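Local coordinates for protein 3-hydroxyisobutyryl-CoA hydrolase (Mycobacterium thermoresistibile, PDB 4HDT) that probably hydrolyses 3-hydroxyisobutyryl-CoA to 3-hydroxyisobutyrate and free coenzyme A, as a zinc-binding member of the crotonase-like family, at residues 33-38 and 84-89; 230-235 and 247-252; 280-283 and 287-290. One frame throughout, in Å; residues are numbered along the deposited sequence.

Contact 1 of 3, residues 33-38 and 84-89. With ZN (zinc ion), chain D; ACT (acetate ion), chain H.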
ATOM      1  N   LEU A  33      10.644  -4.295   2.714  1.00 11.33           N
ATOM      2  CA  LEU A  33      11.096  -4.826   1.414  1.00 11.67           C
ATOM      3  C   LEU A  33      12.369  -4.154   0.946  1.00 11.94           C
ATOM      4  O   LEU A  33      12.458  -2.917   0.896  1.00 12.64           O
ATOM      5  CB  LEU A  33      10.051  -4.584   0.316  1.00 11.75           C
ATOM      6  CG  LEU A  33       8.687  -5.146   0.580  1.00 11.69           C
ATOM      7  CD1 LEU A  33       7.793  -4.774  -0.602  1.00 11.49           C
ATOM      8  CD2 LEU A  33       8.754  -6.648   0.712  1.00 12.22           C
ATOM      9  N   THR A  34      13.307  -4.984   0.534  1.00 11.70           N
ATOM     10  CA  THR A  34      14.511  -4.532  -0.145  1.00 11.80           C
ATOM     11  C   THR A  34      14.337  -4.785  -1.651  1.00 11.30           C
ATOM     12  O   THR A  34      13.427  -5.512  -2.091  1.00 10.70           O
ATOM     13  CB  THR A  34      15.737  -5.335   0.310  1.00 12.48           C
ATOM     14  OG1 THR A  34      15.567  -6.705  -0.045  1.00 12.84           O
ATOM     15  CG2 THR A  34      15.989  -5.221   1.819  1.00 12.77           C
ATOM     16  N   HIS A  35      15.272  -4.252  -2.413  1.00 11.16           N
ATOM     17  CA  HIS A  35      15.211  -4.456  -3.855  1.00 11.15           C
ATOM     18  C   HIS A  35      15.404  -5.945  -4.132  1.00 11.41           C
ATOM     19  O   HIS A  35      14.747  -6.538  -5.002  1.00 11.34           O
ATOM     20  CB  HIS A  35      16.277  -3.574  -4.487  1.00 11.36           C
ATOM     21  CG  HIS A  35      16.191  -3.528  -5.966  1.00 11.39           C
ATOM     22  ND1 HIS A  35      17.137  -2.912  -6.749  1.00 11.88           N
ATOM     23  CD2 HIS A  35      15.237  -3.991  -6.810  1.00 11.10           C
ATOM     24  CE1 HIS A  35      16.784  -3.027  -8.018  1.00 11.97           C
ATOM     25  NE2 HIS A  35      15.621  -3.654  -8.079  1.00 11.48           N
ATOM     26  N   GLY A  36      16.313  -6.582  -3.388  1.00 11.87           N
ATOM     27  CA  GLY A  36      16.521  -8.009  -3.504  1.00 12.25           C
ATOM     28  C   GLY A  36      15.295  -8.876  -3.273  1.00 11.92           C
ATOM     29  O   GLY A  36      15.041  -9.848  -3.995  1.00 12.42           O
ATOM     30  N   MET A  37      14.501  -8.504  -2.277  1.00 11.57           N
ATOM     31  CA  MET A  37      13.277  -9.259  -1.997  1.00 11.31           C
ATOM     32  C   MET A  37      12.275  -9.134  -3.136  1.00 11.06           C
ATOM     33  O   MET A  37      11.619 -10.128  -3.515  1.00 11.21           O
ATOM     34  CB  MET A  37      12.656  -8.776  -0.668  1.00 11.02           C
ATOM     35  CG  MET A  37      13.520  -9.079   0.558  1.00 11.50           C
ATOM     36  SD  MET A  37      13.127  -8.132   2.038  1.00 11.61           S
ATOM     37  CE  MET A  37      11.545  -8.806   2.544  1.00 11.34           C
ATOM     38  N   VAL A  38      12.098  -7.907  -3.618  1.00 10.85           N
ATOM     39  CA  VAL A  38      11.256  -7.654  -4.806  1.00 10.77           C
ATOM     40  C   VAL A  38      11.694  -8.498  -6.003  1.00 11.39           C
ATOM     41  O   VAL A  38      10.873  -9.167  -6.640  1.00 11.13           O
ATOM     42  CB  VAL A  38      11.224  -6.135  -5.112  1.00 10.48           C
ATOM     43  CG1 VAL A  38      10.756  -5.837  -6.516  1.00 10.61           C
ATOM     44  CG2 VAL A  38      10.384  -5.419  -4.058  1.00 10.14           C
ATOM     45  N   GLY A  84      19.299   9.377  -6.883  1.00 22.02           N
ATOM     46  CA  GLY A  84      17.986   8.714  -7.047  1.00 20.01           C
ATOM     47  C   GLY A  84      17.989   7.394  -7.840  1.00 19.05           C
ATOM     48  O   GLY A  84      16.951   6.780  -8.079  1.00 17.78           O
ATOM     49  N   ALA A  85      19.147   6.943  -8.286  1.00 18.59           N
ATOM     50  CA  ALA A  85      19.194   5.778  -9.197  1.00 18.08           C
ATOM     51  C   ALA A  85      18.613   4.482  -8.613  1.00 16.83           C
ATOM     52  O   ALA A  85      17.829   3.791  -9.273  1.00 16.26           O
ATOM     53  CB  ALA A  85      20.614   5.550  -9.682  1.00 19.09           C
ATOM     54  N   GLU A  86      18.983   4.146  -7.382  1.00 16.57           N
ATOM     55  CA  GLU A  86      18.457   2.937  -6.737  1.00 15.99           C
ATOM     56  C   GLU A  86      16.982   3.041  -6.437  1.00 15.13           C
ATOM     57  O   GLU A  86      16.259   2.075  -6.603  1.00 14.91           O
ATOM     58  CB  GLU A  86      19.217   2.590  -5.454  1.00 16.32           C
ATOM     59  CG  GLU A  86      18.552   1.556  -4.536  1.00 16.14           C
ATOM     60  CD  GLU A  86      18.524   0.123  -5.068  1.00 16.15           C
ATOM     61  OE1 GLU A  86      19.112  -0.222  -6.099  1.00 16.41           O
ATOM     62  OE2 GLU A  86      17.807  -0.692  -4.427  1.00 16.95           O
ATOM     63  N   ALA A  87      16.540   4.210  -5.973  1.00 14.79           N
ATOM     64  CA  ALA A  87      15.117   4.383  -5.747  1.00 14.16           C
ATOM     65  C   ALA A  87      14.324   4.159  -7.043  1.00 14.35           C
ATOM     66  O   ALA A  87      13.326   3.432  -7.040  1.00 13.57           O
ATOM     67  CB  ALA A  87      14.789   5.745  -5.166  1.00 14.29           C
ATOM     68  N   ARG A  88      14.736   4.787  -8.128  1.00 15.54           N
ATOM     69  CA  ARG A  88      14.018   4.588  -9.380  1.00 16.44           C
ATOM     70  C   ARG A  88      14.044   3.139  -9.868  1.00 16.41           C
ATOM     71  O   ARG A  88      13.030   2.592 -10.339  1.00 15.93           O
ATOM     72  CB  ARG A  88      14.523   5.530 -10.455  1.00 18.58           C
ATOM     73  CG  ARG A  88      14.185   6.976 -10.145  1.00 20.42           C
ATOM     74  CD  ARG A  88      14.464   7.838 -11.354  1.00 22.84           C
ATOM     75  NE  ARG A  88      15.889   7.933 -11.562  1.00 25.22           N
ATOM     76  CZ  ARG A  88      16.674   8.843 -10.996  1.00 26.69           C
ATOM     77  NH1 ARG A  88      16.164   9.793 -10.223  1.00 27.57           N
ATOM     78  NH2 ARG A  88      17.969   8.812 -11.250  1.00 29.37           N
ATOM     79  N   ARG A  89      15.183   2.478  -9.743  1.00 16.45           N
ATOM     80  CA  ARG A  89      15.238   1.118 -10.197  1.00 16.85           C
ATOM     81  C   ARG A  89      14.378   0.225  -9.308  1.00 14.87           C
ATOM     82  O   ARG A  89      13.712  -0.687  -9.792  1.00 14.27           O
ATOM     83  CB  ARG A  89      16.655   0.603 -10.211  1.00 19.26           C
ATOM     84  CG  ARG A  89      16.757  -0.774 -10.871  1.00 21.65           C
ATOM     85  CD  ARG A  89      16.343  -0.768 -12.358  1.00 25.36           C
ATOM     86  NE  ARG A  89      15.777  -2.057 -12.740  1.00 28.82           N
ATOM     87  CZ  ARG A  89      15.469  -2.435 -13.984  1.00 31.88           C
ATOM     88  NH1 ARG A  89      15.703  -1.627 -15.026  1.00 36.83           N
ATOM     89  NH2 ARG A  89      14.943  -3.651 -14.195  1.00 30.63           N
TER
HETATM   90 ZN    ZN D 402      19.055  -2.116  -6.551  1.00 13.49          ZN
HETATM   91  C   ACT H 406      15.661  -0.608  -1.773  1.00 23.94           C
HETATM   92  O   ACT H 406      16.365  -1.630  -1.484  1.00 25.40           O
HETATM   93  OXT ACT H 406      15.999   0.193  -2.673  1.00 23.89           O
HETATM   94  CH3 ACT H 406      14.416  -0.266  -0.990  1.00 22.25           C
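His35 and Glu86 meet across a zinc ion, and the histidine can be traced outward from its backbone. His35 CB comes within 3.3 Å of Glu86 OE2. CG stands anti to the backbone N (chi1 -171°), which sets the imidazole beside Glu86 and the zinc. There His35 ND1 binds the zinc at 2.1 Å, while Glu86 OE1 binds it at 1.9 Å. The short metal bonds explain why ND1 and OE1 lie so near each other without a hydrogen bond between them. Ring and carboxylate planes are turned 56° apart. Farther round the ring, His35 CE1 packs on Arg89 CG at 3.6 Å, where the Arg89 methylene meets the imidazole obliquely. His35 NE2 is hydrogen-bonded to Asp93 OD2, which limits rotation of the metal-binding ring; the other oxygen of Asp93 forms a salt bridge with Arg89. The backbone N of His35 donates to O of an acetate ion at 3.0 Å. Thr34, the N-cap of helix 35-49, forms a capping box with Met37, whose N donates to Thr34 OG1 at 3.1 Å. The zinc thus joins the first turns of helices 35-49 and 85-103 at the protein surface, while Val38 packs inward on Phe90, Asp93 and Leu97 of the latter.

Contact 2 of 3, residues 230-235 and 247-252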
ATOM      1  N   ILE A 230     -17.248  11.233   6.620  1.00 13.06           N
ATOM      2  CA  ILE A 230     -16.193  11.147   5.608  1.00 12.49           C
ATOM      3  C   ILE A 230     -16.711  11.645   4.259  1.00 12.78           C
ATOM      4  O   ILE A 230     -16.125  12.526   3.663  1.00 12.55           O
ATOM      5  CB  ILE A 230     -15.610   9.716   5.536  1.00 12.06           C
ATOM      6  CG1 ILE A 230     -14.805   9.421   6.797  1.00 12.32           C
ATOM      7  CG2 ILE A 230     -14.694   9.581   4.323  1.00 11.59           C
ATOM      8  CD1 ILE A 230     -14.448   7.953   7.020  1.00 12.15           C
ATOM      9  N   ASP A 231     -17.838  11.107   3.805  1.00 13.31           N
ATOM     10  CA  ASP A 231     -18.403  11.526   2.516  1.00 14.30           C
ATOM     11  C   ASP A 231     -18.823  13.005   2.543  1.00 14.88           C
ATOM     12  O   ASP A 231     -18.698  13.700   1.532  1.00 16.55           O
ATOM     13  CB  ASP A 231     -19.607  10.660   2.169  1.00 14.94           C
ATOM     14  CG  ASP A 231     -19.227   9.282   1.713  1.00 15.53           C
ATOM     15  OD1 ASP A 231     -18.018   8.920   1.724  1.00 14.78           O
ATOM     16  OD2 ASP A 231     -20.164   8.538   1.320  1.00 16.71           O
ATOM     17  N   GLU A 232     -19.288  13.487   3.696  1.00 14.39           N
ATOM     18  CA  GLU A 232     -19.649  14.887   3.878  1.00 14.95           C
ATOM     19  C   GLU A 232     -18.460  15.810   3.696  1.00 14.87           C
ATOM     20  O   GLU A 232     -18.572  16.863   3.109  1.00 15.59           O
ATOM     21  CB  GLU A 232     -20.192  15.087   5.305  1.00 15.09           C
ATOM     22  CG  GLU A 232     -20.497  16.522   5.763  1.00 15.54           C
ATOM     23  CD  GLU A 232     -20.890  16.622   7.233  1.00 15.71           C
ATOM     24  OE1 GLU A 232     -20.991  15.542   7.868  1.00 15.83           O
ATOM     25  OE2 GLU A 232     -21.140  17.753   7.737  1.00 15.49           O
ATOM     26  N   CYS A 233     -17.345  15.428   4.286  1.00 14.40           N
ATOM     27  CA  CYS A 233     -16.247  16.351   4.471  1.00 14.97           C
ATOM     28  C   CYS A 233     -15.185  16.232   3.408  1.00 14.81           C
ATOM     29  O   CYS A 233     -14.470  17.214   3.154  1.00 15.71           O
ATOM     30  CB  CYS A 233     -15.622  16.175   5.869  1.00 14.87           C
ATOM     31  SG  CYS A 233     -16.757  16.638   7.203  1.00 16.24           S
ATOM     32  N   TYR A 234     -15.041  15.062   2.796  1.00 14.36           N
ATOM     33  CA  TYR A 234     -13.963  14.861   1.829  1.00 14.17           C
ATOM     34  C   TYR A 234     -14.359  15.168   0.387  1.00 15.42           C
ATOM     35  O   TYR A 234     -13.635  14.823  -0.527  1.00 15.08           O
ATOM     36  CB  TYR A 234     -13.370  13.445   1.973  1.00 12.94           C
ATOM     37  CG  TYR A 234     -12.463  13.218   3.182  1.00 12.62           C
ATOM     38  CD1 TYR A 234     -12.970  12.844   4.409  1.00 12.52           C
ATOM     39  CD2 TYR A 234     -11.092  13.347   3.056  1.00 12.33           C
ATOM     40  CE1 TYR A 234     -12.133  12.601   5.501  1.00 12.08           C
ATOM     41  CE2 TYR A 234     -10.244  13.125   4.125  1.00 12.22           C
ATOM     42  CZ  TYR A 234     -10.745  12.732   5.337  1.00 12.09           C
ATOM     43  OH  TYR A 234      -9.939  12.464   6.392  1.00 11.66           O
ATOM     44  N   THR A 235     -15.504  15.839   0.158  1.00 17.39           N
ATOM     45  CA  THR A 235     -15.844  16.252  -1.197  1.00 19.79           C
ATOM     46  C   THR A 235     -15.259  17.600  -1.625  1.00 21.30           C
ATOM     47  O   THR A 235     -15.421  17.988  -2.804  1.00 24.50           O
ATOM     48  CB  THR A 235     -17.361  16.284  -1.373  1.00 21.29           C
ATOM     49  OG1 THR A 235     -17.915  17.048  -0.313  1.00 23.59           O
ATOM     50  CG2 THR A 235     -17.888  14.887  -1.340  1.00 21.41           C
ATOM     51  N   ARG A 247     -13.355  20.281  10.414  1.00 16.29           N
ATOM     52  CA  ARG A 247     -13.424  21.084  11.640  1.00 17.56           C
ATOM     53  C   ARG A 247     -14.811  21.616  11.860  1.00 17.78           C
ATOM     54  O   ARG A 247     -15.297  21.614  12.997  1.00 18.91           O
ATOM     55  CB  ARG A 247     -12.388  22.199  11.656  1.00 18.78           C
ATOM     56  CG  ARG A 247     -10.983  21.613  11.677  1.00 19.45           C
ATOM     57  CD  ARG A 247     -10.011  22.413  12.459  1.00 21.36           C
ATOM     58  NE  ARG A 247      -8.669  21.840  12.499  1.00 22.44           N
ATOM     59  CZ  ARG A 247      -8.274  20.814  13.263  1.00 23.64           C
ATOM     60  NH1 ARG A 247      -9.115  20.149  14.047  1.00 24.98           N
ATOM     61  NH2 ARG A 247      -7.009  20.430  13.210  1.00 25.96           N
ATOM     62  N   ALA A 248     -15.455  22.061  10.786  1.00 17.47           N
ATOM     63  CA  ALA A 248     -16.783  22.608  10.913  1.00 17.79           C
ATOM     64  C   ALA A 248     -17.821  21.572  11.363  1.00 17.64           C
ATOM     65  O   ALA A 248     -18.792  21.962  12.050  1.00 17.93           O
ATOM     66  CB  ALA A 248     -17.247  23.313   9.644  1.00 18.04           C
ATOM     67  N   HIS A 249     -17.658  20.296  10.993  1.00 16.88           N
ATOM     68  CA  HIS A 249     -18.581  19.224  11.393  1.00 17.10           C
ATOM     69  C   HIS A 249     -18.665  19.082  12.895  1.00 18.30           C
ATOM     70  O   HIS A 249     -19.726  18.729  13.428  1.00 19.04           O
ATOM     71  CB  HIS A 249     -18.292  17.908  10.652  1.00 15.89           C
ATOM     72  CG  HIS A 249     -19.099  16.729  11.103  1.00 15.62           C
ATOM     73  ND1 HIS A 249     -20.441  16.567  10.797  1.00 15.70           N
ATOM     74  CD2 HIS A 249     -18.720  15.590  11.714  1.00 15.28           C
ATOM     75  CE1 HIS A 249     -20.851  15.395  11.245  1.00 15.73           C
ATOM     76  NE2 HIS A 249     -19.822  14.793  11.827  1.00 15.63           N
ATOM     77  N   ASP A 250     -17.587  19.480  13.585  1.00 19.28           N
ATOM     78  CA  ASP A 250     -17.635  19.745  15.040  1.00 20.61           C
ATOM     79  C   ASP A 250     -17.974  18.470  15.798  1.00 20.69           C
ATOM     80  O   ASP A 250     -18.906  18.439  16.600  1.00 22.24           O
ATOM     81  CB  ASP A 250     -18.670  20.858  15.357  1.00 21.69           C
ATOM     82  CG  ASP A 250     -18.417  21.599  16.690  1.00 22.55           C
ATOM     83  OD1 ASP A 250     -17.434  21.314  17.431  1.00 23.53           O
ATOM     84  OD2 ASP A 250     -19.219  22.502  16.946  1.00 23.02           O
ATOM     85  N   ALA A 251     -17.231  17.407  15.529  1.00 20.48           N
ATOM     86  CA  ALA A 251     -17.425  16.132  16.235  1.00 20.07           C
ATOM     87  C   ALA A 251     -16.067  15.476  16.382  1.00 20.00           C
ATOM     88  O   ALA A 251     -15.136  15.775  15.610  1.00 19.46           O
ATOM     89  CB  ALA A 251     -18.355  15.218  15.491  1.00 19.23           C
ATOM     90  N   PRO A 252     -15.927  14.614  17.396  1.00 19.98           N
ATOM     91  CA  PRO A 252     -14.580  14.148  17.722  1.00 19.41           C
ATOM     92  C   PRO A 252     -13.848  13.383  16.603  1.00 18.13           C
ATOM     93  O   PRO A 252     -12.657  13.663  16.377  1.00 17.78           O
ATOM     94  CB  PRO A 252     -14.817  13.261  18.958  1.00 20.10           C
ATOM     95  CG  PRO A 252     -16.019  13.827  19.580  1.00 21.08           C
ATOM     96  CD  PRO A 252     -16.900  14.257  18.451  1.00 20.76           C
TER
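The contact belongs to two consecutive helices, 227-233 and 239-249, whose C-terminal ends meet in the helical part of a crotonase-like chain, with Cys233 and His249 closest in backbone register at 7.8 Å between their CA atoms. Glu232 and His249 carry its polar part. The glutamate leaves its helix with CG anti to the backbone N (chi1 174°) and stays extended beyond CG, which takes its carboxylate across to the imidazole. The two planes stand 88° apart, and both oxygens approach the same ring nitrogen. His249 ND1 donates to Glu232 OE2 at 3.4 Å, but the N-H...O angle of 129° makes this a weak bond. Glu232 OE1 is slightly nearer to His249 ND1, at 3.2 Å, yet its angle is too poor for a hydrogen bond. The carboxylate would probably attract the imidazole, but the long, bent bond holds its rotation only loosely.

This pairing lies on the outer side of that helical part, far from the zinc sites. Beside this pair, Cys233 SG lies 4.0 Å from His249 CB. The same sulfur is 5.2 Å from the centroid of the His249 ring, an oblique sulfur-aromatic approach. Cys233 also packs on Ala245 and Leu246 of helix 239-249. His249 touches Ala254 of helix 252-261, which follows the turn where Asp250 takes positive phi.

Contact 3 of 3, residues 280-283 and 287-290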
ATOM      1  N   ALA A 280      -8.905   7.625 -10.241  1.00 13.99           N
ATOM      2  CA  ALA A 280     -10.303   7.225 -10.359  1.00 15.31           C
ATOM      3  C   ALA A 280     -10.753   7.206 -11.818  1.00 16.54           C
ATOM      4  O   ALA A 280     -11.764   6.565 -12.134  1.00 17.58           O
ATOM      5  CB  ALA A 280     -11.188   8.125  -9.516  1.00 15.63           C
ATOM      6  N   LYS A 281     -10.041   7.896 -12.704  1.00 17.54           N
ATOM      7  CA  LYS A 281     -10.391   7.921 -14.152  1.00 19.22           C
ATOM      8  C   LYS A 281      -9.605   6.925 -15.006  1.00 19.17           C
ATOM      9  O   LYS A 281      -9.751   6.883 -16.253  1.00 19.35           O
ATOM     10  CB  LYS A 281     -10.136   9.311 -14.699  1.00 21.82           C
ATOM     11  CG  LYS A 281     -10.796  10.423 -13.910  1.00 23.68           C
ATOM     12  CD  LYS A 281     -10.381  11.754 -14.499  1.00 26.90           C
ATOM     13  CE  LYS A 281     -11.115  12.871 -13.803  1.00 29.55           C
ATOM     14  NZ  LYS A 281     -10.543  14.167 -14.231  1.00 32.44           N
ATOM     15  N   LEU A 282      -8.731   6.150 -14.365  1.00 17.61           N
ATOM     16  CA  LEU A 282      -7.937   5.162 -15.057  1.00 17.87           C
ATOM     17  C   LEU A 282      -8.438   3.752 -14.769  1.00 17.73           C
ATOM     18  O   LEU A 282      -8.395   3.293 -13.618  1.00 20.69           O
ATOM     19  CB  LEU A 282      -6.474   5.263 -14.607  1.00 17.23           C
ATOM     20  CG  LEU A 282      -5.798   6.631 -14.778  1.00 17.87           C
ATOM     21  CD1 LEU A 282      -4.429   6.545 -14.120  1.00 17.44           C
ATOM     22  CD2 LEU A 282      -5.689   7.006 -16.262  1.00 19.12           C
ATOM     23  N   GLN A 283      -8.757   3.015 -15.825  1.00 17.72           N
ATOM     24  CA  GLN A 283      -9.207   1.640 -15.725  1.00 17.10           C
ATOM     25  C   GLN A 283      -8.103   0.641 -15.406  1.00 16.67           C
ATOM     26  O   GLN A 283      -8.385  -0.348 -14.759  1.00 17.63           O
ATOM     27  CB  GLN A 283      -9.884   1.195 -17.046  1.00 18.62           C
ATOM     28  N   ASP A 287      -1.596   1.520 -16.102  1.00 14.74           N
ATOM     29  CA  ASP A 287      -1.656   2.953 -16.320  1.00 15.39           C
ATOM     30  C   ASP A 287      -1.586   3.742 -15.022  1.00 13.97           C
ATOM     31  O   ASP A 287      -0.965   4.814 -14.952  1.00 14.15           O
ATOM     32  CB  ASP A 287      -2.909   3.336 -17.084  1.00 17.04           C
ATOM     33  CG  ASP A 287      -2.899   2.859 -18.520  1.00 18.69           C
ATOM     34  OD1 ASP A 287      -1.869   2.313 -18.990  1.00 19.70           O
ATOM     35  OD2 ASP A 287      -3.985   3.007 -19.134  1.00 21.36           O
ATOM     36  N   THR A 288      -2.185   3.211 -13.970  1.00 12.70           N
ATOM     37  CA  THR A 288      -2.142   3.855 -12.675  1.00 12.01           C
ATOM     38  C   THR A 288      -0.721   3.844 -12.115  1.00 11.38           C
ATOM     39  O   THR A 288      -0.218   4.850 -11.573  1.00 10.96           O
ATOM     40  CB  THR A 288      -3.137   3.195 -11.700  1.00 11.83           C
ATOM     41  OG1 THR A 288      -4.447   3.178 -12.286  1.00 12.61           O
ATOM     42  CG2 THR A 288      -3.220   3.933 -10.410  1.00 11.62           C
ATOM     43  N   LEU A 289      -0.079   2.696 -12.198  1.00 11.01           N
ATOM     44  CA  LEU A 289       1.324   2.596 -11.747  1.00 11.11           C
ATOM     45  C   LEU A 289       2.225   3.532 -12.545  1.00 11.98           C
ATOM     46  O   LEU A 289       3.209   4.010 -12.032  1.00 11.60           O
ATOM     47  CB  LEU A 289       1.826   1.153 -11.862  1.00 10.84           C
ATOM     48  CG  LEU A 289       1.191   0.211 -10.819  1.00 10.26           C
ATOM     49  CD1 LEU A 289       1.309  -1.264 -11.201  1.00 10.16           C
ATOM     50  CD2 LEU A 289       1.817   0.448  -9.477  1.00  9.86           C
ATOM     51  N   ARG A 290       1.939   3.738 -13.833  1.00 13.17           N
ATOM     52  CA  ARG A 290       2.759   4.681 -14.620  1.00 14.44           C
ATOM     53  C   ARG A 290       2.686   6.096 -14.049  1.00 13.81           C
ATOM     54  O   ARG A 290       3.678   6.801 -14.027  1.00 14.02           O
ATOM     55  CB  ARG A 290       2.285   4.771 -16.073  1.00 16.67           C
ATOM     56  CG  ARG A 290       2.493   3.562 -16.906  1.00 19.31           C
ATOM     57  CD  ARG A 290       1.954   3.881 -18.317  1.00 21.90           C
ATOM     58  NE  ARG A 290       1.113   2.812 -18.842  1.00 24.61           N
ATOM     59  CZ  ARG A 290       1.580   1.780 -19.535  1.00 26.23           C
ATOM     60  NH1 ARG A 290       2.884   1.646 -19.820  1.00 27.46           N
ATOM     61  NH2 ARG A 290       0.736   0.852 -19.924  1.00 28.65           N
TER
HETATM   62  O   HOH W   1      -6.732   3.595 -10.904  1.00 14.97           O
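Leu282 packs against the start of helix 285-299, its side chain laid obliquely across that of Thr288. Leu282 CB lies 3.7 Å from Thr288 OG1. Leu282 CD1 is 3.8 Å from Thr288 CA and touches the backbone O of Asp287 at 4.0 Å, so one methyl branch lies on the backbone where Asp287 joins Thr288. A water then ties the two segments together: it donates to Leu282 O at 3.2 Å and to Thr288 OG1 at 2.7 Å. The threonine hydroxyl, anti to its own carbonyl carbon (chi1 -54°), is bonded as well to Ser284 O one turn earlier. Leu282 O has a further partner in Arg159, so both polar ends of the water bridge are held from outside.

In the next layer Asp287 is gripped by Arg290. Arg290 NE, at 3.0 Å, and Arg290 NH2, at 3.1 Å, converge on Asp287 OD1, which lies 6° out of the guanidinium plane. This side-on salt bridge within one helical turn probably restrains the carboxylate through its OD1 oxygen. Leu282 belongs to the short link between helices 266-279 and 285-299, and the contact folds that link back on the second helix. Thr288 packs on Thr154 and Tyr155 of helix 153-158, while Leu289 faces Tyr95 and Ala99 of helix 85-103.

In the fold
The three contacts follow one another along the chain without overlapping, and all belong to the crotonase-like chain. Contact 1 holds a zinc site; contacts 2 and 3 lie away from the zinc sites. Contacts 1 and 2 fall on opposite sides of the chain's centre, 39 Å apart between their own centres. Contact 3 lies 22 Å from contact 1 and 28 Å from contact 2, centre to centre, with nearest atoms about 10 Å and 11 Å away respectively, so none touches another. Helix 85-103 connects two of them indirectly: its first turn supplies the Glu86 side of contact 1, and farther along it packs on Leu289 in the segment 287-290.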